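Local atomic coordinates of protein yjcS (Bacillus subtilis, PDB entry 1Q8B), a protein that is of unknown function but belongs to the antibiotic biosynthesis monooxygenase family and is probably an enzyme. Residues Ile49-Tyr54 with Leu65-Glu70. Sequence-based numbering, arbitrary orientation.
Sequences ITFHAY and LWEIWE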
# COMPACT_ATOMS: atom_id res chain seq x y z
N ILE A 49 9.41 -11.50 0.18
CA ILE A 49 10.40 -12.57 0.18
C ILE A 49 11.75 -11.90 0.42
O ILE A 49 12.52 -12.33 1.27
CB ILE A 49 10.40 -13.34 -1.17
CG1 ILE A 49 9.12 -14.15 -1.31
CG2 ILE A 49 11.60 -14.27 -1.25
CD1 ILE A 49 8.93 -14.80 -2.67
N THR A 50 12.04 -10.83 -0.32
CA THR A 50 13.28 -10.09 -0.12
C THR A 50 13.12 -8.62 -0.53
O THR A 50 12.33 -8.29 -1.41
CB THR A 50 14.50 -10.69 -0.91
OG1 THR A 50 14.31 -10.49 -2.31
CG2 THR A 50 14.65 -12.16 -0.64
N PHE A 51 13.86 -7.75 0.14
CA PHE A 51 13.86 -6.33 -0.15
C PHE A 51 15.22 -5.82 0.30
O PHE A 51 15.59 -5.98 1.46
CB PHE A 51 12.77 -5.59 0.63
CG PHE A 51 12.62 -4.14 0.25
CD1 PHE A 51 11.68 -3.73 -0.69
CD2 PHE A 51 13.44 -3.17 0.83
CE1 PHE A 51 11.55 -2.39 -1.05
CE2 PHE A 51 13.32 -1.82 0.48
CZ PHE A 51 12.38 -1.42 -0.46
N HIS A 52 15.96 -5.22 -0.62
CA HIS A 52 17.28 -4.70 -0.30
C HIS A 52 17.52 -3.41 -1.06
O HIS A 52 17.25 -3.32 -2.25
CB HIS A 52 18.35 -5.74 -0.64
CG HIS A 52 19.74 -5.36 -0.22
ND1 HIS A 52 20.06 -5.05 1.08
CD2 HIS A 52 20.89 -5.25 -0.93
CE1 HIS A 52 21.35 -4.77 1.16
NE2 HIS A 52 21.87 -4.88 -0.05
N ALA A 53 18.03 -2.41 -0.36
CA ALA A 53 18.31 -1.12 -0.96
C ALA A 53 19.79 -0.78 -0.79
O ALA A 53 20.39 -1.07 0.25
CB ALA A 53 17.46 -0.04 -0.30
N TYR A 54 20.39 -0.17 -1.82
CA TYR A 54 21.79 0.21 -1.74
C TYR A 54 22.05 1.35 -2.71
O TYR A 54 21.40 1.47 -3.75
CB TYR A 54 22.70 -1.00 -2.03
CG TYR A 54 22.86 -1.35 -3.48
CD1 TYR A 54 23.80 -0.70 -4.28
CD2 TYR A 54 22.08 -2.34 -4.06
CE1 TYR A 54 23.97 -1.03 -5.62
CE2 TYR A 54 22.23 -2.69 -5.39
CZ TYR A 54 23.17 -2.03 -6.17
OH TYR A 54 23.31 -2.37 -7.50
N LEU A 65 17.05 -0.81 -5.92
CA LEU A 65 16.20 -1.70 -5.13
C LEU A 65 16.07 -3.08 -5.77
O LEU A 65 15.78 -3.21 -6.95
CB LEU A 65 14.80 -1.11 -4.95
CG LEU A 65 14.60 0.28 -4.31
CD1 LEU A 65 13.10 0.62 -4.31
CD2 LEU A 65 15.15 0.30 -2.89
N TRP A 66 16.30 -4.11 -4.96
CA TRP A 66 16.17 -5.50 -5.38
C TRP A 66 15.00 -6.02 -4.57
O TRP A 66 15.06 -6.02 -3.34
CB TRP A 66 17.42 -6.32 -5.01
CG TRP A 66 18.66 -5.99 -5.80
CD1 TRP A 66 18.73 -5.29 -6.97
CD2 TRP A 66 20.00 -6.42 -5.50
NE1 TRP A 66 20.03 -5.26 -7.42
CE2 TRP A 66 20.83 -5.94 -6.54
CE3 TRP A 66 20.58 -7.16 -4.46
CZ2 TRP A 66 22.21 -6.17 -6.57
CZ3 TRP A 66 21.96 -7.39 -4.50
CH2 TRP A 66 22.76 -6.90 -5.54
N GLU A 67 13.93 -6.46 -5.24
CA GLU A 67 12.75 -6.92 -4.52
C GLU A 67 12.16 -8.22 -5.06
O GLU A 67 12.13 -8.44 -6.27
CB GLU A 67 11.66 -5.85 -4.56
CG GLU A 67 12.08 -4.46 -4.09
CD GLU A 67 11.02 -3.40 -4.39
OE1 GLU A 67 9.85 -3.76 -4.63
OE2 GLU A 67 11.36 -2.20 -4.38
N ILE A 68 11.68 -9.06 -4.14
CA ILE A 68 11.00 -10.31 -4.51
C ILE A 68 9.75 -10.37 -3.62
O ILE A 68 9.84 -10.25 -2.40
CB ILE A 68 11.86 -11.57 -4.24
CG1 ILE A 68 13.17 -11.51 -5.03
CG2 ILE A 68 11.09 -12.81 -4.69
CD1 ILE A 68 14.02 -12.76 -4.84
N TRP A 69 8.59 -10.54 -4.23
CA TRP A 69 7.34 -10.60 -3.47
C TRP A 69 6.57 -11.89 -3.76
O TRP A 69 6.78 -12.52 -4.79
CB TRP A 69 6.44 -9.41 -3.82
CG TRP A 69 7.10 -8.08 -3.72
CD1 TRP A 69 7.81 -7.43 -4.69
CD2 TRP A 69 7.11 -7.22 -2.57
NE1 TRP A 69 8.25 -6.22 -4.23
CE2 TRP A 69 7.84 -6.06 -2.93
CE3 TRP A 69 6.57 -7.31 -1.28
CZ2 TRP A 69 8.04 -5.00 -2.04
CZ3 TRP A 69 6.78 -6.25 -0.39
CH2 TRP A 69 7.51 -5.11 -0.78
N GLU A 70 5.69 -12.26 -2.84
CA GLU A 70 4.86 -13.45 -3.00
C GLU A 70 3.97 -13.29 -4.22
O GLU A 70 3.63 -14.26 -4.88
CB GLU A 70 3.99 -13.66 -1.77
CG GLU A 70 4.76 -14.04 -0.52
CD GLU A 70 5.23 -15.48 -0.55
OE1 GLU A 70 4.90 -16.21 -1.51
OE2 GLU A 70 5.94 -15.88 0.41
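Phe51 and Glu67 face each other as a non-hydrogen-bonded antiparallel pair, their side chains running alongside one another in the same direction. The Glu67 carboxylate lies beside the phenyl ring with the two planes 30° apart, and Glu67 OE2 comes within 3.3 Å of Phe51 CE1. The indole of Trp69 helps to hold the carboxylate in this orientation: its NE1 donates to the anti lone pair of Glu67 OE1 at 3.0 Å, with Glu67 OE1 lying almost in the plane of the indole. Further along this face, Leu65 CD2 is pressed against Ala53 CB, 3.5 Å away, and also meets the Phe51 ring near CZ. These strands, 48-55 and 62-69, form a hairpin at one side of the four-stranded antiparallel sheet, whose strand order is ferredoxin-like, as in the dimeric alpha/beta-barrel family; helix 28-42 covers Phe51, and helix 72-78 touches Trp69. On the other face, Tyr54 turns its edge to the Trp66 indole, its CE2 3.7 Å from Trp66 CZ2, with the planes at 70°. Tyr54 CG sits between its own backbone N and carbonyl carbon (chi1 79°), which carries the phenol across to the indole. His52 joins this aromatic cluster through CD2, while its ND1 is hydrogen-bonded to Glu39. His52 and Trp66 exchange two backbone hydrogen bonds, and at the far end a classic beta bulge lets Ile49 N and Thr50 N both donate to Ile68 O, at 2.9 and 3.1 Å respectively, from the same face of that carbonyl.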